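Local coordinates for protein histone-lysine N-methyltransferase, H3 lysine-9 specific SUVH6 (Arabidopsis thaliana, PDB 6A5K) that probably methylates lysine 9 of histone H3 with S-adenosylmethionine as methyl donor, at sites guided by methylated DNA through its SRA domain, at residues A[5-10]-A[71-76]; A[406-411]-A[495-500]; A[455-460]-A[521-526]; A[461-466]-A[478-483]. The protein carries 1 engineered substitution. All coordinates share one frame; numbering follows the deposited sequence.

Contact 1. Residues A[5-10]-A[71-76]; sequences SSRNKV and GVEVGD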
# COMPACT_ATOMS: atom_id res chain seq x y z
N SER A 5 -15.54 9.91 6.19
CA SER A 5 -16.19 9.22 5.10
C SER A 5 -15.41 9.58 3.84
O SER A 5 -15.21 8.74 2.97
CB SER A 5 -17.66 9.62 4.97
OG SER A 5 -18.27 8.95 3.88
N SER A 6 -14.97 10.84 3.75
CA SER A 6 -14.16 11.30 2.62
C SER A 6 -12.87 10.52 2.47
O SER A 6 -12.51 10.13 1.36
CB SER A 6 -13.83 12.79 2.76
OG SER A 6 -14.93 13.60 2.40
N ARG A 7 -12.16 10.31 3.58
CA ARG A 7 -10.91 9.55 3.55
C ARG A 7 -11.13 8.14 3.01
O ARG A 7 -10.39 7.67 2.13
CB ARG A 7 -10.30 9.47 4.95
CG ARG A 7 -8.98 8.72 4.99
CD ARG A 7 -7.96 9.35 4.05
NE ARG A 7 -6.61 8.84 4.24
CZ ARG A 7 -5.60 9.09 3.41
NH1 ARG A 7 -5.80 9.82 2.32
NH2 ARG A 7 -4.38 8.60 3.66
N ASN A 8 -12.14 7.46 3.54
CA ASN A 8 -12.46 6.12 3.05
C ASN A 8 -12.86 6.14 1.57
O ASN A 8 -12.45 5.28 0.81
CB ASN A 8 -13.56 5.49 3.89
CG ASN A 8 -13.02 4.69 5.06
OD1 ASN A 8 -11.84 4.81 5.44
ND2 ASN A 8 -13.87 3.86 5.65
N LYS A 9 -13.65 7.14 1.17
CA LYS A 9 -14.05 7.28 -0.24
C LYS A 9 -12.83 7.41 -1.15
O LYS A 9 -12.75 6.76 -2.20
CB LYS A 9 -14.97 8.49 -0.42
CG LYS A 9 -16.36 8.34 0.18
CD LYS A 9 -17.20 9.59 -0.08
CE LYS A 9 -18.47 9.60 0.77
NZ LYS A 9 -19.70 9.31 -0.02
N VAL A 10 -11.88 8.25 -0.76
CA VAL A 10 -10.67 8.44 -1.54
C VAL A 10 -9.86 7.14 -1.65
O VAL A 10 -9.48 6.70 -2.75
CB VAL A 10 -9.79 9.55 -0.93
CG1 VAL A 10 -8.39 9.55 -1.56
CG2 VAL A 10 -10.46 10.92 -1.10
N GLY A 71 -10.24 14.35 2.31
CA GLY A 71 -9.87 12.95 2.23
C GLY A 71 -8.51 12.68 1.62
O GLY A 71 -8.09 11.53 1.52
N VAL A 72 -7.81 13.73 1.21
CA VAL A 72 -6.45 13.60 0.70
C VAL A 72 -5.47 14.16 1.73
O VAL A 72 -5.61 15.30 2.17
CB VAL A 72 -6.26 14.32 -0.65
CG1 VAL A 72 -4.81 14.21 -1.11
CG2 VAL A 72 -7.19 13.73 -1.70
N GLU A 73 -4.47 13.36 2.09
CA GLU A 73 -3.60 13.73 3.20
C GLU A 73 -2.14 13.85 2.78
O GLU A 73 -1.68 13.11 1.92
CB GLU A 73 -3.75 12.71 4.34
CG GLU A 73 -5.17 12.62 4.88
CD GLU A 73 -5.32 11.67 6.05
OE1 GLU A 73 -4.32 10.99 6.39
OE2 GLU A 73 -6.43 11.59 6.62
N VAL A 74 -1.43 14.79 3.41
CA VAL A 74 -0.00 14.95 3.21
C VAL A 74 0.71 13.60 3.34
O VAL A 74 0.47 12.86 4.29
CB VAL A 74 0.59 15.96 4.22
CG1 VAL A 74 2.11 15.91 4.22
CG2 VAL A 74 0.09 17.37 3.91
N GLY A 75 1.55 13.28 2.36
CA GLY A 75 2.26 12.01 2.37
C GLY A 75 1.65 10.95 1.46
O GLY A 75 2.32 9.97 1.13
N ASP A 76 0.39 11.15 1.05
CA ASP A 76 -0.29 10.19 0.19
C ASP A 76 0.50 9.97 -1.10
O ASP A 76 1.10 10.91 -1.64
CB ASP A 76 -1.71 10.65 -0.17
CG ASP A 76 -2.71 10.39 0.95
OD1 ASP A 76 -2.37 9.73 1.96
OD2 ASP A 76 -3.87 10.85 0.82
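A salt-bridge network of Arg7, Glu73 and Asp76 joins the first turns of helix 5-29 to loop 71-76, just before strand 77-78 of the SRA domain. Guanidinium and Asp76 carboxylate meet end-on and nearly coplanar. Arg7 NH1 donates to Asp76 OD2 at 2.7 Å and Arg7 NH2 to Asp76 OD1 at 2.9 Å, each oxygen met on its syn side, which fixes the rotation of both groups. NH1 of Arg7 also reaches the carbonyl O of Gly71 (3.0 Å), again at the guanidinium edge. The Glu73 carboxylate instead stacks over one face, with CD 3.6 Å from Arg7 NE and the planes 9° apart; its oxygens lie well out of the guanidinium plane, where no N-H points, leaving a long ion pair. Arg7 gets there with CG anti to the backbone N (chi1 -179°) and a single bend at chi2. Asp76 OD2 is gripped a second time by the backbone N of Glu73 (2.9 Å), a bond inside the type II turn Glu73-Asp76 that positions the carboxylate. Gly71 lies close under the helix, where a beta carbon would clash with Ser6 O and Val10 CG2. With an alanine in place of Arg7, the Asp76 carboxylate would probably lose its charged mate and Glu73 the cation it stacks on. The geometry is that of a bidentate arginine-aspartate bridge with a second carboxylate stacked on the guanidinium.

Contact 2. Residues A[406-411]-A[495-500]; sequences GNRYDN and DYNYAL. With SAM (S-adenosylmethionine), chain F.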
# COMPACT_ATOMS: atom_id res chain seq x y z
N GLY A 406 -9.54 -18.31 9.15
CA GLY A 406 -10.78 -18.54 8.42
C GLY A 406 -11.76 -17.37 8.37
O GLY A 406 -11.73 -16.49 9.23
N ASN A 407 -12.63 -17.39 7.36
CA ASN A 407 -13.70 -16.39 7.20
C ASN A 407 -13.26 -14.93 7.17
O ASN A 407 -13.89 -14.08 7.81
CB ASN A 407 -14.76 -16.53 8.30
CG ASN A 407 -15.38 -17.90 8.35
OD1 ASN A 407 -15.14 -18.67 9.28
ND2 ASN A 407 -16.17 -18.24 7.33
N ARG A 408 -12.18 -14.63 6.47
CA ARG A 408 -11.70 -13.25 6.44
C ARG A 408 -11.68 -12.65 5.05
O ARG A 408 -11.38 -11.46 4.89
CB ARG A 408 -10.31 -13.17 7.04
CG ARG A 408 -10.30 -13.42 8.51
CD ARG A 408 -8.90 -13.49 8.97
NE ARG A 408 -8.81 -13.93 10.35
CZ ARG A 408 -8.64 -13.12 11.38
NH1 ARG A 408 -8.55 -11.80 11.20
NH2 ARG A 408 -8.55 -13.63 12.59
N TYR A 409 -11.95 -13.47 4.04
CA TYR A 409 -11.99 -12.96 2.69
C TYR A 409 -13.10 -11.92 2.58
O TYR A 409 -14.25 -12.18 2.93
CB TYR A 409 -12.18 -14.09 1.67
CG TYR A 409 -12.53 -13.59 0.30
CD1 TYR A 409 -11.64 -12.80 -0.42
CD2 TYR A 409 -13.75 -13.90 -0.28
CE1 TYR A 409 -11.96 -12.33 -1.68
CE2 TYR A 409 -14.08 -13.43 -1.54
CZ TYR A 409 -13.18 -12.65 -2.23
OH TYR A 409 -13.51 -12.19 -3.48
N ASP A 410 -12.73 -10.73 2.12
CA ASP A 410 -13.68 -9.67 1.89
C ASP A 410 -13.88 -9.52 0.39
O ASP A 410 -12.93 -9.20 -0.33
CB ASP A 410 -13.19 -8.35 2.51
CG ASP A 410 -14.25 -7.26 2.49
OD1 ASP A 410 -15.04 -7.20 1.53
OD2 ASP A 410 -14.29 -6.46 3.44
N ASN A 411 -15.10 -9.75 -0.08
CA ASN A 411 -15.37 -9.71 -1.52
C ASN A 411 -15.93 -8.36 -2.00
O ASN A 411 -16.46 -8.28 -3.11
CB ASN A 411 -16.34 -10.83 -1.90
CG ASN A 411 -17.72 -10.67 -1.27
OD1 ASN A 411 -17.98 -9.72 -0.54
ND2 ASN A 411 -18.63 -11.61 -1.56
N ASP A 495 -7.65 -5.67 9.64
CA ASP A 495 -8.88 -5.81 10.42
C ASP A 495 -8.85 -7.09 11.28
O ASP A 495 -8.92 -8.20 10.76
CB ASP A 495 -10.08 -5.83 9.46
CG ASP A 495 -11.40 -6.05 10.18
OD1 ASP A 495 -11.51 -5.73 11.38
OD2 ASP A 495 -12.33 -6.57 9.52
N TYR A 496 -8.76 -6.92 12.60
CA TYR A 496 -8.71 -8.05 13.53
C TYR A 496 -9.97 -8.90 13.49
O TYR A 496 -9.95 -10.09 13.82
CB TYR A 496 -8.50 -7.57 14.97
CG TYR A 496 -7.07 -7.32 15.37
CD1 TYR A 496 -6.07 -7.18 14.41
CD2 TYR A 496 -6.72 -7.21 16.71
CE1 TYR A 496 -4.74 -6.94 14.79
CE2 TYR A 496 -5.41 -6.97 17.10
CZ TYR A 496 -4.43 -6.84 16.14
OH TYR A 496 -3.14 -6.60 16.55
N ASN A 497 -11.08 -8.27 13.13
CA ASN A 497 -12.33 -8.97 12.85
C ASN A 497 -12.94 -9.67 14.07
O ASN A 497 -13.71 -10.63 13.93
CB ASN A 497 -12.10 -9.99 11.72
CG ASN A 497 -13.38 -10.43 11.03
OD1 ASN A 497 -14.29 -9.62 10.83
ND2 ASN A 497 -13.46 -11.71 10.68
N TYR A 498 -12.61 -9.20 15.28
CA TYR A 498 -13.21 -9.75 16.49
C TYR A 498 -14.70 -9.45 16.52
O TYR A 498 -15.11 -8.33 16.23
CB TYR A 498 -12.58 -9.17 17.76
CG TYR A 498 -11.11 -9.46 18.01
CD1 TYR A 498 -10.51 -10.64 17.58
CD2 TYR A 498 -10.33 -8.56 18.73
CE1 TYR A 498 -9.17 -10.90 17.83
CE2 TYR A 498 -8.99 -8.81 18.98
CZ TYR A 498 -8.42 -9.98 18.53
OH TYR A 498 -7.08 -10.21 18.79
N ALA A 499 -15.51 -10.43 16.91
CA ALA A 499 -16.92 -10.18 17.16
C ALA A 499 -17.07 -9.49 18.51
O ALA A 499 -16.40 -9.86 19.47
CB ALA A 499 -17.72 -11.47 17.12
N LEU A 500 -17.94 -8.49 18.59
CA LEU A 500 -18.12 -7.75 19.84
C LEU A 500 -18.83 -8.59 20.89
O LEU A 500 -19.74 -9.37 20.57
CB LEU A 500 -18.90 -6.45 19.59
CG LEU A 500 -18.21 -5.39 18.72
CD1 LEU A 500 -18.84 -4.02 18.91
CD2 LEU A 500 -16.71 -5.33 19.00
N SAM F . 0.33 -3.50 20.16
CA SAM F . 0.78 -4.89 20.39
C SAM F . 2.06 -4.98 21.22
O SAM F . 2.63 -6.07 21.38
OXT SAM F . 2.56 -3.98 21.74
CB SAM F . 0.97 -5.62 19.07
CG SAM F . -0.36 -6.08 18.49
SD SAM F . -1.02 -7.37 19.58
CE SAM F . -1.23 -8.66 18.36
C5' SAM F . -2.76 -6.95 19.80
C4' SAM F . -2.93 -5.97 20.94
O4' SAM F . -2.53 -4.67 20.53
C3' SAM F . -4.39 -5.86 21.36
O3' SAM F . -4.71 -6.80 22.35
C2' SAM F . -4.44 -4.45 21.89
O2' SAM F . -3.91 -4.45 23.19
C1' SAM F . -3.45 -3.71 21.01
N9 SAM F . -4.16 -3.11 19.86
C8 SAM F . -4.01 -3.42 18.53
N7 SAM F . -4.85 -2.63 17.80
C5 SAM F . -5.54 -1.84 18.66
C6 SAM F . -6.51 -0.86 18.46
N6 SAM F . -6.94 -0.55 17.24
N1 SAM F . -7.05 -0.22 19.56
C2 SAM F . -6.61 -0.53 20.83
N3 SAM F . -5.64 -1.49 21.02
C4 SAM F . -5.11 -2.13 19.95
O HOH W 1 -15.99 -13.05 10.03
O HOH W 2 -9.05 -9.94 8.85
O HOH W 3 -7.41 -11.28 13.89
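Arg408 and the backbone of Asp495 and Tyr496 meet at the surface of the SET domain, mostly through water. The one direct hydrogen bond is weak: Arg408 NH1 stands 3.4 Å from Tyr496 O. It needs the long reach of a chain extended from CG to NE. The guanidinium is also held from its own side, where Arg408 NH2 donates to Asp404 O and Phe403 offers a cation-pi contact.

Three waters fill in the rest. One accepts from Arg408 NH1 and donates to Asp495 O at 2.6 Å, lying in the guanidinium plane. Another accepts from Arg408 NH2 and donates a hydrogen bond to Tyr496 O (2.8 Å). A third bridges Asn407 O to Asn497 ND2, the nitrogen being 2.9 Å from the water. Within the second loop, Asp495 OD1 accepts from Asn497 N (3.1 Å), an Asx turn.

Apolar and ligand contacts belong to Tyr496. Its hydroxyl, hydrogen-bonded to Ile453 O, approaches the S-adenosylmethionine at the C5' and at the methyl CE, 3.3 Å from OH, and C5' lies at the edge of the ring; a tyrosine hydroxyl beside the methyl is consistent with other SET-domain methyltransferases. Behind it, Tyr498 turns a ring face to Tyr496 CB, 4.1 Å above its centre. Replacing Tyr496 by an alanine would probably leave Ile453 O without this partner and open a gap beside the methyl group.

Loop 406-411 links strand 402-406 to helix 412-420, while 495-500 follows strand 491-494; the waters bridge the two loops, and Tyr496 carries the second on to the cofactor.

Contact 3. Residues A[455-460]-A[521-526]; sequences HSCSPN and VCRRRL. With ZN (zinc ion), chain E; SAM (S-adenosylmethionine), chain F.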
# COMPACT_ATOMS: atom_id res chain seq x y z
N HIS A 455 -4.59 -3.46 14.91
CA HIS A 455 -5.86 -3.40 14.21
C HIS A 455 -6.19 -1.98 13.73
O HIS A 455 -5.88 -1.00 14.42
CB HIS A 455 -7.00 -3.88 15.10
CG HIS A 455 -8.35 -3.45 14.62
ND1 HIS A 455 -9.06 -4.16 13.67
CD2 HIS A 455 -9.11 -2.37 14.92
CE1 HIS A 455 -10.20 -3.54 13.42
NE2 HIS A 455 -10.26 -2.45 14.17
N SER A 456 -6.83 -1.88 12.57
CA SER A 456 -7.45 -0.63 12.18
C SER A 456 -8.82 -0.86 11.52
O SER A 456 -9.02 -1.86 10.82
CB SER A 456 -6.56 0.15 11.22
OG SER A 456 -7.19 1.37 10.83
N CYS A 457 -9.74 0.06 11.76
CA CYS A 457 -11.05 0.01 11.12
C CYS A 457 -10.96 0.55 9.69
O CYS A 457 -11.89 0.40 8.91
CB CYS A 457 -12.07 0.81 11.93
SG CYS A 457 -12.30 0.18 13.60
N SER A 458 -9.84 1.18 9.37
CA SER A 458 -9.55 1.56 7.99
C SER A 458 -8.14 1.09 7.62
O SER A 458 -7.24 1.90 7.41
CB SER A 458 -9.68 3.07 7.80
OG SER A 458 -9.60 3.40 6.42
N PRO A 459 -7.95 -0.23 7.53
CA PRO A 459 -6.63 -0.85 7.41
C PRO A 459 -5.97 -0.67 6.04
O PRO A 459 -6.67 -0.48 5.05
CB PRO A 459 -6.93 -2.33 7.66
CG PRO A 459 -8.31 -2.51 7.09
CD PRO A 459 -9.04 -1.23 7.44
N ASN A 460 -4.64 -0.76 5.98
CA ASN A 460 -3.94 -0.73 4.70
C ASN A 460 -3.43 -2.11 4.29
O ASN A 460 -2.85 -2.28 3.22
CB ASN A 460 -2.79 0.30 4.72
CG ASN A 460 -1.89 0.16 5.94
OD1 ASN A 460 -1.87 -0.87 6.60
ND2 ASN A 460 -1.10 1.21 6.22
N VAL A 521 -14.02 6.47 10.55
CA VAL A 521 -15.12 5.50 10.50
C VAL A 521 -14.94 4.38 11.54
O VAL A 521 -15.48 3.28 11.39
CB VAL A 521 -15.23 4.88 9.10
CG1 VAL A 521 -15.38 5.97 8.06
CG2 VAL A 521 -14.00 4.01 8.80
N CYS A 522 -14.20 4.67 12.60
CA CYS A 522 -13.92 3.69 13.64
C CYS A 522 -15.18 3.06 14.23
O CYS A 522 -16.17 3.74 14.51
CB CYS A 522 -13.10 4.34 14.76
SG CYS A 522 -12.60 3.24 16.09
N ARG A 523 -15.15 1.74 14.43
CA ARG A 523 -16.28 1.02 14.99
C ARG A 523 -16.21 1.00 16.53
O ARG A 523 -17.02 0.34 17.19
CB ARG A 523 -16.33 -0.38 14.39
CG ARG A 523 -16.34 -0.30 12.85
CD ARG A 523 -16.66 -1.61 12.14
NE ARG A 523 -15.51 -2.50 12.06
CZ ARG A 523 -14.52 -2.38 11.18
NH1 ARG A 523 -14.51 -1.38 10.31
NH2 ARG A 523 -13.52 -3.25 11.20
N ARG A 524 -15.23 1.73 17.06
CA ARG A 524 -15.18 2.19 18.46
C ARG A 524 -14.75 1.12 19.48
O ARG A 524 -14.15 1.46 20.50
CB ARG A 524 -16.52 2.79 18.89
CG ARG A 524 -16.96 4.01 18.09
CD ARG A 524 -15.83 5.02 17.91
NE ARG A 524 -15.32 5.56 19.18
CZ ARG A 524 -15.93 6.51 19.88
NH1 ARG A 524 -17.07 7.03 19.46
NH2 ARG A 524 -15.40 6.94 21.02
N ARG A 525 -15.06 -0.14 19.21
CA ARG A 525 -14.65 -1.21 20.11
C ARG A 525 -13.76 -2.22 19.39
O ARG A 525 -14.05 -2.61 18.26
CB ARG A 525 -15.87 -1.92 20.72
CG ARG A 525 -16.42 -1.22 21.95
CD ARG A 525 -17.61 -1.96 22.55
NE ARG A 525 -17.26 -3.28 23.05
CZ ARG A 525 -18.13 -4.16 23.52
NH1 ARG A 525 -19.43 -3.87 23.54
NH2 ARG A 525 -17.72 -5.35 23.95
N LEU A 526 -12.68 -2.63 20.05
CA LEU A 526 -11.83 -3.69 19.53
C LEU A 526 -12.52 -5.03 19.76
O LEU A 526 -12.50 -5.92 18.91
CB LEU A 526 -10.45 -3.65 20.18
CG LEU A 526 -9.34 -4.51 19.57
CD1 LEU A 526 -9.03 -4.09 18.14
CD2 LEU A 526 -8.07 -4.45 20.42
ZN ZN E . -11.19 1.72 15.09
N SAM F . 0.33 -3.50 20.16
CA SAM F . 0.78 -4.89 20.39
C SAM F . 2.06 -4.98 21.22
O SAM F . 2.63 -6.07 21.38
OXT SAM F . 2.56 -3.98 21.74
CB SAM F . 0.97 -5.62 19.07
CG SAM F . -0.36 -6.08 18.49
SD SAM F . -1.02 -7.37 19.58
CE SAM F . -1.23 -8.66 18.36
C5' SAM F . -2.76 -6.95 19.80
C4' SAM F . -2.93 -5.97 20.94
O4' SAM F . -2.53 -4.67 20.53
C3' SAM F . -4.39 -5.86 21.36
O3' SAM F . -4.71 -6.80 22.35
C2' SAM F . -4.44 -4.45 21.89
O2' SAM F . -3.91 -4.45 23.19
C1' SAM F . -3.45 -3.71 21.01
N9 SAM F . -4.16 -3.11 19.86
C8 SAM F . -4.01 -3.42 18.53
N7 SAM F . -4.85 -2.63 17.80
C5 SAM F . -5.54 -1.84 18.66
C6 SAM F . -6.51 -0.86 18.46
N6 SAM F . -6.94 -0.55 17.24
N1 SAM F . -7.05 -0.22 19.56
C2 SAM F . -6.61 -0.53 20.83
N3 SAM F . -5.64 -1.49 21.02
C4 SAM F . -5.11 -2.13 19.95
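Leu526 slides past the His455 side chain and covers the adenine of S-adenosylmethionine: CD1 comes within 3.6 Å of His455 CG, and CD2 sits over the base, 3.8 Å from its C4. With CG anti to the backbone N (chi1 -169°), the leucine fork divides its two methyls between protein and cofactor. His455 reads the adenine through its backbone, its N donating to SAM N7 at 3.0 Å while its O accepts from SAM N6 at 3.0 Å. The imidazole is fixed at both nitrogens: ND1 accepts from Tyr496 N, and NE2 of His455 donates to Cys457 SG at 3.4 Å.

That sulfur belongs to a zinc site of the post-SET type, in which Cys457 of the SET domain joins three cysteines close to the C terminus. Zinc is bound by Cys457 SG at 2.4 Å and Cys522 SG at 2.3 Å, and Cys515 and Cys517 complete the set. Arg523 N also points at Cys457 SG, 3.4 Å away and almost straight (176°), so two N-H groups besides the metal are directed at one sulfur and are likely to draw off some of its negative charge. The Arg523 chain, bent at chi3, folds back to lay one face of its guanidinium over that same sulfur. Its plane stands nearly perpendicular to the His455 ring, 87° apart, and NH1 reaches the Cys457 carbonyl in a weak bond.

Contact 4. Residues A[461-466]-A[478-483]; sequences LYAQNV and VMFFAQ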
# COMPACT_ATOMS: atom_id res chain seq x y z
N LEU A 461 -3.66 -3.10 5.16
CA LEU A 461 -3.31 -4.49 4.84
C LEU A 461 -4.53 -5.39 4.93
O LEU A 461 -5.51 -5.07 5.60
CB LEU A 461 -2.24 -5.05 5.80
CG LEU A 461 -0.88 -4.38 6.00
CD1 LEU A 461 0.03 -5.29 6.83
CD2 LEU A 461 -0.23 -4.00 4.69
N TYR A 462 -4.48 -6.54 4.26
CA TYR A 462 -5.45 -7.59 4.53
C TYR A 462 -4.76 -8.94 4.58
O TYR A 462 -3.66 -9.12 4.03
CB TYR A 462 -6.57 -7.62 3.48
CG TYR A 462 -6.11 -7.83 2.05
CD1 TYR A 462 -5.82 -6.74 1.24
CD2 TYR A 462 -5.98 -9.11 1.51
CE1 TYR A 462 -5.41 -6.91 -0.07
CE2 TYR A 462 -5.56 -9.29 0.19
CZ TYR A 462 -5.28 -8.18 -0.59
OH TYR A 462 -4.87 -8.32 -1.91
N ALA A 463 -5.42 -9.88 5.25
CA ALA A 463 -4.94 -11.25 5.37
C ALA A 463 -5.42 -12.08 4.18
O ALA A 463 -6.56 -11.95 3.72
CB ALA A 463 -5.41 -11.89 6.68
N GLN A 464 -4.53 -12.93 3.68
CA GLN A 464 -4.77 -13.73 2.50
C GLN A 464 -4.28 -15.15 2.77
O GLN A 464 -3.10 -15.36 3.09
CB GLN A 464 -4.05 -13.15 1.29
CG GLN A 464 -4.14 -13.99 0.02
CD GLN A 464 -5.58 -14.16 -0.43
OE1 GLN A 464 -6.28 -13.18 -0.72
NE2 GLN A 464 -6.04 -15.41 -0.48
N ASN A 465 -5.18 -16.12 2.65
CA ASN A 465 -4.81 -17.52 2.82
C ASN A 465 -4.03 -18.02 1.61
O ASN A 465 -4.45 -17.82 0.47
CB ASN A 465 -6.06 -18.38 3.02
CG ASN A 465 -6.71 -18.17 4.38
OD1 ASN A 465 -6.09 -17.62 5.29
ND2 ASN A 465 -7.95 -18.61 4.52
N VAL A 466 -2.88 -18.65 1.87
CA VAL A 466 -2.04 -19.19 0.81
C VAL A 466 -1.62 -20.63 1.12
O VAL A 466 -1.27 -20.95 2.25
CB VAL A 466 -0.76 -18.33 0.58
CG1 VAL A 466 0.13 -18.94 -0.51
CG2 VAL A 466 -1.14 -16.90 0.19
N VAL A 478 -1.12 -17.69 6.61
CA VAL A 478 -1.77 -16.38 6.65
C VAL A 478 -0.77 -15.32 6.19
O VAL A 478 0.20 -15.02 6.88
CB VAL A 478 -2.31 -16.08 8.06
CG1 VAL A 478 -2.81 -14.63 8.17
CG2 VAL A 478 -3.42 -17.07 8.42
N MSE A 479 -1.00 -14.79 4.99
CA MSE A 479 -0.06 -13.87 4.36
C MSE A 479 -0.67 -12.48 4.25
O MSE A 479 -1.77 -12.35 3.70
CB MSE A 479 0.34 -14.37 2.97
CG MSE A 479 0.79 -15.84 2.95
SE MSE A 479 2.37 -16.06 4.05
CE MSE A 479 3.23 -17.55 3.11
N PHE A 480 0.02 -11.45 4.72
CA PHE A 480 -0.52 -10.10 4.60
C PHE A 480 -0.10 -9.40 3.30
O PHE A 480 1.05 -9.50 2.88
CB PHE A 480 -0.09 -9.26 5.80
CG PHE A 480 -0.60 -9.79 7.10
CD1 PHE A 480 -1.92 -9.61 7.45
CD2 PHE A 480 0.24 -10.47 7.96
CE1 PHE A 480 -2.40 -10.10 8.65
CE2 PHE A 480 -0.23 -10.97 9.15
CZ PHE A 480 -1.55 -10.78 9.50
N PHE A 481 -1.06 -8.70 2.70
CA PHE A 481 -0.84 -7.93 1.47
C PHE A 481 -1.29 -6.48 1.65
O PHE A 481 -2.27 -6.21 2.34
CB PHE A 481 -1.61 -8.54 0.29
CG PHE A 481 -1.01 -9.81 -0.24
CD1 PHE A 481 -1.33 -11.04 0.34
CD2 PHE A 481 -0.16 -9.79 -1.33
CE1 PHE A 481 -0.79 -12.21 -0.16
CE2 PHE A 481 0.38 -10.96 -1.83
CZ PHE A 481 0.07 -12.17 -1.25
N ALA A 482 -0.60 -5.55 1.00
CA ALA A 482 -1.02 -4.14 0.98
C ALA A 482 -2.24 -3.92 0.08
O ALA A 482 -2.30 -4.44 -1.04
CB ALA A 482 0.13 -3.25 0.52
N GLN A 483 -3.22 -3.15 0.56
CA GLN A 483 -4.35 -2.76 -0.29
C GLN A 483 -4.37 -1.26 -0.59
O GLN A 483 -5.37 -0.72 -1.08
CB GLN A 483 -5.68 -3.21 0.33
CG GLN A 483 -6.03 -2.64 1.71
CD GLN A 483 -7.45 -3.00 2.13
OE1 GLN A 483 -8.09 -3.87 1.52
NE2 GLN A 483 -7.96 -2.33 3.15
O HOH W 4 -4.09 -5.75 -3.01
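Tyr462 has CG tucked between its backbone N and carbonyl carbon (chi1 58°), which folds its ring back over the neighbouring strand, where it meets CB of Phe481, its partner across the strands. The result is a CH-pi contact, Phe481 CB lying over the face at 4.1 Å from the Tyr462 ring centroid. Gln483 comes to the edge of the same ring, with CB 3.6 Å from Tyr462 CD1. A water joins the Tyr462 hydroxyl to Ala482 O.

The two strands form an antiparallel beta hairpin inside a four-stranded sheet of the SET domain, flanked by strands 328-330 and 378-381. Hydrogen-bonded pairs are Tyr462 with Phe481 and Gln464 with Met479. In the first, Tyr462 N donates to Phe481 O (2.9 Å) and Phe481 N donates back to Tyr462 O; in the second, Gln464 N donates to Met479 O (2.8 Å) and Met479 N to Gln464 O.

On the Tyr462 face, the Phe481 ring also rests on Gln464, whose CB is 3.6 Å from Phe481 CD1. The Gln464 chain bends at chi2, so that NE2 reaches Asn465 O of its own strand as well as Lys326 O. Farther along, Val466 CG2 packs on the CG of selenomethionine Met479 at 3.5 Å. The opposite face carries Leu461, Ala463 and Phe480, with Ala463 CB 4.0 Å from Phe480 CE1 and Leu461 CD1 set against the Phe480 CB.

Along the chain, contact 1 comes first: it closes the 60-residue loop from the N-terminal helix to the SRA domain and ends before the others begin. Contact 2 opens at 406-411 and closes at 495-500. Contact 3 opens inside that loop, at 455-460, and closes beyond it at 521-526, so the two cross, and both touch S-adenosylmethionine. The hairpin of contact 4 is nested in both loops. Packing of Tyr498 CD2 on Leu526 O joins contacts 2 and 3, and Asn460 O to Gln483 N joins 3 and 4. Asn8 OD1 to Ser458 OG brings the N-terminal helix against the zinc region, linking it to both SRA and SET domains.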